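Side-chain contacts in pngf-ii (Elizabethkingia meningoseptica, PDB 4R4X), which probably removes N-linked glycans from glycoproteins as a bacterial peptide:N-glycosidase related to PNGase F: residues A[189-194]-A[206-211]; A[214-219]-A[250-255]. All coordinates share one frame; numbering follows the deposited sequence.

Contact 1: A[189-194]-A[206-211]; sequences PVFENE and QVIQRF
Glu194 and Arg210 meet nearly at right angles, joined through one carboxylate oxygen and one guanidinium nitrogen. Arg210 NH1 donates to Glu194 OE2 at 3.2 Å, with an N-H...O angle of 151°. The oxygen lies close to the guanidinium plane but is itself approached from above the carboxylate plane, the two planes being turned 45° apart. A water joins the same groups: it accepts from Arg210 NE at 2.8 Å and lies 2.8 Å from Glu194 OE2. The Arg210 chain, extended from CG to NE, carries the guanidinium across to the carboxylate of Glu194, whose own chain is bent at chi2 (-46°). Arg210 NH2 turns to Asp205 and to the carbonyl of Lys203, so the guanidinium is gripped from several directions. Ile208 CG2 lies over one guanidinium face, 3.9 Å above its centre. The other branch of Ile208 reaches across to the Phe191 ring, its CD1 standing 3.9 Å from Phe191 CD1 at an oblique angle, while Val190 CG1 sits over the centre of a ring face. Phe191 and Glu194 also rest on Ile217. This is packing between two beta-sheets, strand 186-196 against edge strand 209-211, with a marginal salt bridge, in the first PNGase F-type region.

Contact 2: A[214-219]-A[250-255]; sequences GTIILK and DVFIIP
The Phe252 ring takes Ile216 CG2 at its edge, in the ring plane, with the methyl 3.7 Å from Phe252 CZ. Leu218 CD1 approaches the same end of the ring obliquely, 3.7 Å from Phe252 CE2, and the loop residue Phe296 makes an edge-to-face pair with this ring. Phe252, Ile216 and Leu218 lie on one surface of an antiparallel beta-sheet in the first PNGase F-type region of the chain. Strands 216-222 and 248-253 are not neighbours in it: strand 343-350 runs between them, and the side chains meet over it. Phe252 can span that gap because its CG stands between the backbone N and the carbonyl carbon (chi1 63°), which carries the ring out toward the other strand. From that strand Ile216 and Leu218 each cross the phenyl group at roughly a right angle, so two aliphatic groups bear on its distal end. Helix 262-268 packs on the same cluster, with Leu266 touching Ile216 and Ile254 and Tyr263 touching Leu218 and Ile254. All four residues that touch are buried and join through apolar atoms alone. Beyond the ring, Ile254 meets the leucine fork crosswise: its CD1 lies 4.0 Å from Leu218 CD1 and equally 4.0 Å from Leu218 CD2.

Both contacts use the antiparallel sheet that contains strands 209-211 and 216-222, which pair directly: the carbonyl of Gln209 probably bonds to the NH of Leu218, and Ile216 O to the NH of Phe211. They differ in what they join. Contact 1 links this sheet to a second one and is only partly buried, so a charged pair and a water accompany its apolar part. Contact 2 stays within one sheet, is wholly buried and consists of hydrocarbon packing. Strand 216-222 serves both places, since Ile217 faces the second sheet while Ile216 and Leu218 take part in contact 2. Lys219 adds a polar tie through NZ to Val190 O.

Contact 1: A[189-194]-A[206-211]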
ATOM      1  N   PRO A 189      -9.356  -5.938   2.718  1.00 15.39           N
ATOM      2  CA  PRO A 189      -9.000  -7.232   2.146  1.00 15.70           C
ATOM      3  C   PRO A 189      -9.807  -7.512   0.897  1.00 15.60           C
ATOM      4  O   PRO A 189     -11.006  -7.191   0.852  1.00 15.09           O
ATOM      5  CB  PRO A 189      -9.347  -8.242   3.259  1.00 16.66           C
ATOM      6  CG  PRO A 189      -9.903  -7.460   4.399  1.00 17.05           C
ATOM      7  CD  PRO A 189     -10.185  -6.066   3.932  1.00 16.38           C
ATOM      8  N   VAL A 190      -9.160  -8.075  -0.117  1.00 15.01           N
ATOM      9  CA  VAL A 190      -9.852  -8.470  -1.330  1.00 14.96           C
ATOM     10  C   VAL A 190      -9.688  -9.966  -1.574  1.00 15.32           C
ATOM     11  O   VAL A 190     -10.679 -10.689  -1.530  1.00 14.97           O
ATOM     12  CB  VAL A 190      -9.369  -7.665  -2.558  1.00 15.47           C
ATOM     13  CG1 VAL A 190     -10.209  -8.002  -3.773  1.00 16.20           C
ATOM     14  CG2 VAL A 190      -9.444  -6.181  -2.273  1.00 16.07           C
ATOM     15  N   PHE A 191      -8.457 -10.419  -1.840  1.00 15.14           N
ATOM     16  CA  PHE A 191      -8.184 -11.850  -2.107  1.00 15.09           C
ATOM     17  C   PHE A 191      -7.077 -12.361  -1.213  1.00 16.50           C
ATOM     18  O   PHE A 191      -6.114 -11.636  -0.902  1.00 14.59           O
ATOM     19  CB  PHE A 191      -7.810 -12.139  -3.576  1.00 14.91           C
ATOM     20  CG  PHE A 191      -8.847 -11.719  -4.581  1.00 14.81           C
ATOM     21  CD1 PHE A 191     -10.138 -12.214  -4.542  1.00 14.86           C
ATOM     22  CD2 PHE A 191      -8.514 -10.846  -5.608  1.00 14.84           C
ATOM     23  CE1 PHE A 191     -11.076 -11.826  -5.473  1.00 14.41           C
ATOM     24  CE2 PHE A 191      -9.454 -10.427  -6.520  1.00 15.01           C
ATOM     25  CZ  PHE A 191     -10.744 -10.931  -6.465  1.00 15.14           C
ATOM     26  N   GLU A 192      -7.205 -13.618  -0.793  1.00 17.68           N
ATOM     27  CA  GLU A 192      -6.166 -14.287  -0.021  1.00 19.59           C
ATOM     28  C   GLU A 192      -5.912 -15.684  -0.583  1.00 18.89           C
ATOM     29  O   GLU A 192      -6.830 -16.493  -0.652  1.00 16.86           O
ATOM     30  CB  GLU A 192      -6.573 -14.392   1.453  1.00 24.08           C
ATOM     31  CG  GLU A 192      -5.477 -14.988   2.318  1.00 27.91           C
ATOM     32  CD  GLU A 192      -5.683 -14.732   3.811  1.00 33.97           C
ATOM     33  OE1 GLU A 192      -4.665 -14.672   4.545  1.00 37.77           O
ATOM     34  OE2 GLU A 192      -6.850 -14.563   4.244  1.00 36.72           O
ATOM     35  N   ASN A 193      -4.676 -15.924  -1.017  1.00 18.28           N
ATOM     36  CA  ASN A 193      -4.266 -17.159  -1.648  1.00 18.89           C
ATOM     37  C   ASN A 193      -5.287 -17.701  -2.660  1.00 17.82           C
ATOM     38  O   ASN A 193      -5.677 -18.847  -2.576  1.00 17.85           O
ATOM     39  CB  ASN A 193      -3.965 -18.208  -0.563  1.00 21.25           C
ATOM     40  CG  ASN A 193      -2.897 -17.729   0.426  1.00 23.53           C
ATOM     41  OD1 ASN A 193      -1.920 -17.073   0.047  1.00 26.18           O
ATOM     42  ND2 ASN A 193      -3.088 -18.041   1.697  1.00 25.25           N
ATOM     43  N   GLU A 194      -5.680 -16.873  -3.618  1.00 17.01           N
ATOM     44  CA  GLU A 194      -6.647 -17.247  -4.653  1.00 17.56           C
ATOM     45  C   GLU A 194      -5.964 -17.720  -5.912  1.00 16.23           C
ATOM     46  O   GLU A 194      -5.112 -17.033  -6.458  1.00 15.31           O
ATOM     47  CB  GLU A 194      -7.533 -16.067  -5.076  1.00 19.04           C
ATOM     48  CG  GLU A 194      -8.777 -15.808  -4.261  1.00 21.33           C
ATOM     49  CD  GLU A 194      -9.619 -17.028  -3.926  1.00 21.96           C
ATOM     50  OE1 GLU A 194      -9.951 -17.144  -2.720  1.00 23.24           O
ATOM     51  OE2 GLU A 194      -9.957 -17.833  -4.825  1.00 21.80           O
ATOM     52  N   GLN A 206     -20.119 -18.084  -4.120  1.00 21.69           N
ATOM     53  CA  GLN A 206     -20.980 -17.001  -3.672  1.00 24.34           C
ATOM     54  C   GLN A 206     -20.260 -15.686  -3.348  1.00 23.75           C
ATOM     55  O   GLN A 206     -20.897 -14.626  -3.311  1.00 23.57           O
ATOM     56  CB  GLN A 206     -21.828 -17.461  -2.485  1.00 28.60           C
ATOM     57  CG  GLN A 206     -23.199 -18.008  -2.867  1.00 31.34           C
ATOM     58  CD  GLN A 206     -24.137 -17.936  -1.672  1.00 36.90           C
ATOM     59  OE1 GLN A 206     -24.925 -16.996  -1.532  1.00 42.03           O
ATOM     60  NE2 GLN A 206     -23.987 -18.876  -0.763  1.00 39.29           N
ATOM     61  N   VAL A 207     -18.939 -15.755  -3.160  1.00 23.53           N
ATOM     62  CA  VAL A 207     -18.117 -14.608  -2.808  1.00 23.26           C
ATOM     63  C   VAL A 207     -17.268 -14.137  -4.002  1.00 21.54           C
ATOM     64  O   VAL A 207     -17.240 -12.944  -4.313  1.00 21.07           O
ATOM     65  CB  VAL A 207     -17.201 -14.943  -1.602  1.00 25.25           C
ATOM     66  CG1 VAL A 207     -16.318 -13.759  -1.248  1.00 26.25           C
ATOM     67  CG2 VAL A 207     -18.029 -15.340  -0.389  1.00 27.36           C
ATOM     68  N   ILE A 208     -16.608 -15.070  -4.681  1.00 19.30           N
ATOM     69  CA  ILE A 208     -15.755 -14.751  -5.830  1.00 18.25           C
ATOM     70  C   ILE A 208     -16.356 -15.217  -7.158  1.00 17.58           C
ATOM     71  O   ILE A 208     -16.628 -16.407  -7.344  1.00 17.37           O
ATOM     72  CB  ILE A 208     -14.381 -15.411  -5.653  1.00 18.06           C
ATOM     73  CG1 ILE A 208     -13.764 -14.918  -4.342  1.00 18.40           C
ATOM     74  CG2 ILE A 208     -13.474 -15.098  -6.851  1.00 17.77           C
ATOM     75  CD1 ILE A 208     -12.362 -15.393  -4.085  1.00 18.59           C
ATOM     76  N   GLN A 209     -16.534 -14.286  -8.085  1.00 16.93           N
ATOM     77  CA  GLN A 209     -16.915 -14.624  -9.443  1.00 17.05           C
ATOM     78  C   GLN A 209     -15.664 -14.876 -10.274  1.00 16.91           C
ATOM     79  O   GLN A 209     -14.636 -14.179 -10.116  1.00 15.66           O
ATOM     80  CB  GLN A 209     -17.749 -13.508 -10.045  1.00 18.97           C
ATOM     81  CG  GLN A 209     -18.998 -13.200  -9.222  1.00 21.16           C
ATOM     82  CD  GLN A 209     -19.674 -11.914  -9.655  1.00 22.37           C
ATOM     83  OE1 GLN A 209     -19.780 -10.958  -8.892  1.00 29.44           O
ATOM     84  NE2 GLN A 209     -20.143 -11.897 -10.854  1.00 23.18           N
ATOM     85  N   ARG A 210     -15.749 -15.849 -11.170  1.00 16.23           N
ATOM     86  CA  ARG A 210     -14.602 -16.221 -12.000  1.00 16.00           C
ATOM     87  C   ARG A 210     -14.993 -16.231 -13.457  1.00 16.28           C
ATOM     88  O   ARG A 210     -16.004 -16.811 -13.835  1.00 15.91           O
ATOM     89  CB  ARG A 210     -14.069 -17.597 -11.611  1.00 15.49           C
ATOM     90  CG  ARG A 210     -13.765 -17.737 -10.131  1.00 15.96           C
ATOM     91  CD  ARG A 210     -12.963 -19.006  -9.811  1.00 15.96           C
ATOM     92  NE  ARG A 210     -12.479 -18.927  -8.430  1.00 16.49           N
ATOM     93  CZ  ARG A 210     -13.236 -19.090  -7.348  1.00 17.49           C
ATOM     94  NH1 ARG A 210     -12.700 -18.940  -6.144  1.00 19.15           N
ATOM     95  NH2 ARG A 210     -14.541 -19.388  -7.450  1.00 17.93           N
ATOM     96  N   PHE A 211     -14.197 -15.585 -14.285  1.00 14.96           N
ATOM     97  CA  PHE A 211     -14.495 -15.509 -15.710  1.00 15.00           C
ATOM     98  C   PHE A 211     -13.236 -15.905 -16.477  1.00 14.80           C
ATOM     99  O   PHE A 211     -12.181 -16.144 -15.877  1.00 13.95           O
ATOM    100  CB  PHE A 211     -14.919 -14.093 -16.095  1.00 15.55           C
ATOM    101  CG  PHE A 211     -16.094 -13.561 -15.317  1.00 15.69           C
ATOM    102  CD1 PHE A 211     -17.409 -13.805 -15.744  1.00 15.99           C
ATOM    103  CD2 PHE A 211     -15.897 -12.837 -14.153  1.00 16.01           C
ATOM    104  CE1 PHE A 211     -18.482 -13.305 -15.022  1.00 16.28           C
ATOM    105  CE2 PHE A 211     -16.958 -12.344 -13.432  1.00 16.73           C
ATOM    106  CZ  PHE A 211     -18.255 -12.587 -13.857  1.00 16.93           C
TER
HETATM  107  O   HOH W   1      -9.798 -18.700  -7.505  1.00 23.20           O

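Contact 2: A[214-219]-A[250-255]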
ATOM      1  N   GLY A 214     -11.143 -19.079 -15.564  1.00 15.18           N
ATOM      2  CA  GLY A 214     -10.320 -19.001 -14.357  1.00 15.16           C
ATOM      3  C   GLY A 214      -9.273 -17.874 -14.351  1.00 13.69           C
ATOM      4  O   GLY A 214      -8.621 -17.640 -13.334  1.00 13.57           O
ATOM      5  N   THR A 215      -9.093 -17.199 -15.478  1.00 12.94           N
ATOM      6  CA  THR A 215      -8.049 -16.176 -15.596  1.00 12.82           C
ATOM      7  C   THR A 215      -8.438 -14.822 -14.994  1.00 12.33           C
ATOM      8  O   THR A 215      -7.588 -13.946 -14.827  1.00 11.71           O
ATOM      9  CB  THR A 215      -7.639 -15.982 -17.058  1.00 13.03           C
ATOM     10  OG1 THR A 215      -8.773 -15.595 -17.838  1.00 13.67           O
ATOM     11  CG2 THR A 215      -7.038 -17.250 -17.617  1.00 12.96           C
ATOM     12  N   ILE A 216      -9.713 -14.667 -14.654  1.00 12.58           N
ATOM     13  CA  ILE A 216     -10.237 -13.432 -14.048  1.00 13.53           C
ATOM     14  C   ILE A 216     -11.007 -13.790 -12.783  1.00 13.88           C
ATOM     15  O   ILE A 216     -11.901 -14.644 -12.827  1.00 13.64           O
ATOM     16  CB  ILE A 216     -11.203 -12.716 -14.997  1.00 13.79           C
ATOM     17  CG1 ILE A 216     -10.560 -12.476 -16.372  1.00 13.90           C
ATOM     18  CG2 ILE A 216     -11.672 -11.403 -14.396  1.00 14.00           C
ATOM     19  CD1 ILE A 216     -11.580 -12.247 -17.482  1.00 14.25           C
ATOM     20  N   ILE A 217     -10.623 -13.186 -11.664  1.00 13.74           N
ATOM     21  CA  ILE A 217     -11.375 -13.295 -10.421  1.00 14.50           C
ATOM     22  C   ILE A 217     -11.893 -11.910 -10.000  1.00 15.55           C
ATOM     23  O   ILE A 217     -11.165 -10.903 -10.083  1.00 15.53           O
ATOM     24  CB  ILE A 217     -10.561 -13.960  -9.282  1.00 14.34           C
ATOM     25  CG1 ILE A 217      -9.275 -13.189  -8.974  1.00 14.85           C
ATOM     26  CG2 ILE A 217     -10.214 -15.401  -9.656  1.00 15.43           C
ATOM     27  CD1 ILE A 217      -8.414 -13.834  -7.908  1.00 14.65           C
ATOM     28  N   LEU A 218     -13.124 -11.867  -9.498  1.00 15.33           N
ATOM     29  CA  LEU A 218     -13.815 -10.591  -9.263  1.00 17.13           C
ATOM     30  C   LEU A 218     -14.664 -10.659  -7.998  1.00 16.84           C
ATOM     31  O   LEU A 218     -15.274 -11.680  -7.734  1.00 16.65           O
ATOM     32  CB  LEU A 218     -14.737 -10.310 -10.449  1.00 19.15           C
ATOM     33  CG  LEU A 218     -15.304  -8.895 -10.532  1.00 21.70           C
ATOM     34  CD1 LEU A 218     -14.228  -7.961 -11.027  1.00 22.53           C
ATOM     35  CD2 LEU A 218     -16.492  -8.788 -11.482  1.00 23.01           C
ATOM     36  N   LYS A 219     -14.716  -9.578  -7.229  1.00 16.26           N
ATOM     37  CA  LYS A 219     -15.672  -9.502  -6.132  1.00 17.37           C
ATOM     38  C   LYS A 219     -16.147  -8.078  -5.919  1.00 17.55           C
ATOM     39  O   LYS A 219     -15.594  -7.126  -6.492  1.00 16.84           O
ATOM     40  CB  LYS A 219     -15.098 -10.078  -4.837  1.00 17.70           C
ATOM     41  CG  LYS A 219     -13.927  -9.339  -4.253  1.00 18.64           C
ATOM     42  CD  LYS A 219     -13.715  -9.623  -2.753  1.00 19.74           C
ATOM     43  CE  LYS A 219     -13.680 -11.091  -2.411  1.00 19.45           C
ATOM     44  NZ  LYS A 219     -13.385 -11.321  -0.971  1.00 19.24           N
ATOM     45  N   ASP A 250      -3.387  -7.615 -14.500  1.00 14.78           N
ATOM     46  CA  ASP A 250      -4.031  -6.353 -14.148  1.00 15.52           C
ATOM     47  C   ASP A 250      -4.799  -6.557 -12.864  1.00 14.95           C
ATOM     48  O   ASP A 250      -5.442  -7.590 -12.677  1.00 14.46           O
ATOM     49  CB  ASP A 250      -5.064  -5.948 -15.211  1.00 17.70           C
ATOM     50  CG  ASP A 250      -4.613  -4.798 -16.103  1.00 20.42           C
ATOM     51  OD1 ASP A 250      -3.613  -4.105 -15.822  1.00 24.34           O
ATOM     52  OD2 ASP A 250      -5.299  -4.571 -17.116  1.00 21.35           O
ATOM     53  N   VAL A 251      -4.751  -5.557 -12.005  1.00 14.10           N
ATOM     54  CA  VAL A 251      -5.743  -5.353 -10.966  1.00 13.65           C
ATOM     55  C   VAL A 251      -6.588  -4.203 -11.488  1.00 13.35           C
ATOM     56  O   VAL A 251      -6.056  -3.146 -11.881  1.00 13.31           O
ATOM     57  CB  VAL A 251      -5.112  -4.984  -9.628  1.00 13.29           C
ATOM     58  CG1 VAL A 251      -6.185  -4.773  -8.575  1.00 13.43           C
ATOM     59  CG2 VAL A 251      -4.134  -6.067  -9.199  1.00 14.05           C
ATOM     60  N   PHE A 252      -7.894  -4.434 -11.542  1.00 13.09           N
ATOM     61  CA  PHE A 252      -8.808  -3.518 -12.198  1.00 13.43           C
ATOM     62  C   PHE A 252     -10.049  -3.304 -11.362  1.00 13.34           C
ATOM     63  O   PHE A 252     -10.363  -4.105 -10.477  1.00 12.03           O
ATOM     64  CB  PHE A 252      -9.193  -4.024 -13.599  1.00 14.16           C
ATOM     65  CG  PHE A 252      -9.927  -5.338 -13.617  1.00 13.88           C
ATOM     66  CD1 PHE A 252      -9.241  -6.536 -13.671  1.00 13.76           C
ATOM     67  CD2 PHE A 252     -11.320  -5.373 -13.596  1.00 14.07           C
ATOM     68  CE1 PHE A 252      -9.918  -7.756 -13.681  1.00 14.15           C
ATOM     69  CE2 PHE A 252     -12.003  -6.580 -13.632  1.00 14.68           C
ATOM     70  CZ  PHE A 252     -11.298  -7.784 -13.653  1.00 14.75           C
ATOM     71  N   ILE A 253     -10.705  -2.186 -11.618  1.00 14.36           N
ATOM     72  CA  ILE A 253     -12.047  -1.921 -11.120  1.00 14.18           C
ATOM     73  C   ILE A 253     -12.958  -1.663 -12.314  1.00 14.13           C
ATOM     74  O   ILE A 253     -12.492  -1.333 -13.422  1.00 14.13           O
ATOM     75  CB  ILE A 253     -12.110  -0.753 -10.102  1.00 14.75           C
ATOM     76  CG1 ILE A 253     -11.607   0.548 -10.716  1.00 14.08           C
ATOM     77  CG2 ILE A 253     -11.287  -1.084  -8.855  1.00 16.14           C
ATOM     78  CD1 ILE A 253     -11.810   1.780  -9.864  1.00 14.42           C
ATOM     79  N   ILE A 254     -14.269  -1.807 -12.092  1.00 14.40           N
ATOM     80  CA  ILE A 254     -15.232  -1.679 -13.161  1.00 14.20           C
ATOM     81  C   ILE A 254     -16.126  -0.458 -12.904  1.00 15.04           C
ATOM     82  O   ILE A 254     -17.014  -0.508 -12.034  1.00 15.17           O
ATOM     83  CB  ILE A 254     -16.083  -2.962 -13.305  1.00 14.65           C
ATOM     84  CG1 ILE A 254     -15.183  -4.149 -13.643  1.00 15.15           C
ATOM     85  CG2 ILE A 254     -17.130  -2.776 -14.400  1.00 14.36           C
ATOM     86  CD1 ILE A 254     -15.864  -5.491 -13.641  1.00 15.37           C
ATOM     87  N   PRO A 255     -15.909   0.644 -13.641  1.00 14.93           N
ATOM     88  CA  PRO A 255     -16.870   1.765 -13.475  1.00 15.58           C
ATOM     89  C   PRO A 255     -18.252   1.440 -14.050  1.00 15.58           C
ATOM     90  O   PRO A 255     -18.367   1.025 -15.204  1.00 16.24           O
ATOM     91  CB  PRO A 255     -16.229   2.919 -14.249  1.00 15.70           C
ATOM     92  CG  PRO A 255     -14.826   2.477 -14.528  1.00 16.19           C
ATOM     93  CD  PRO A 255     -14.843   0.985 -14.591  1.00 15.45           C
TER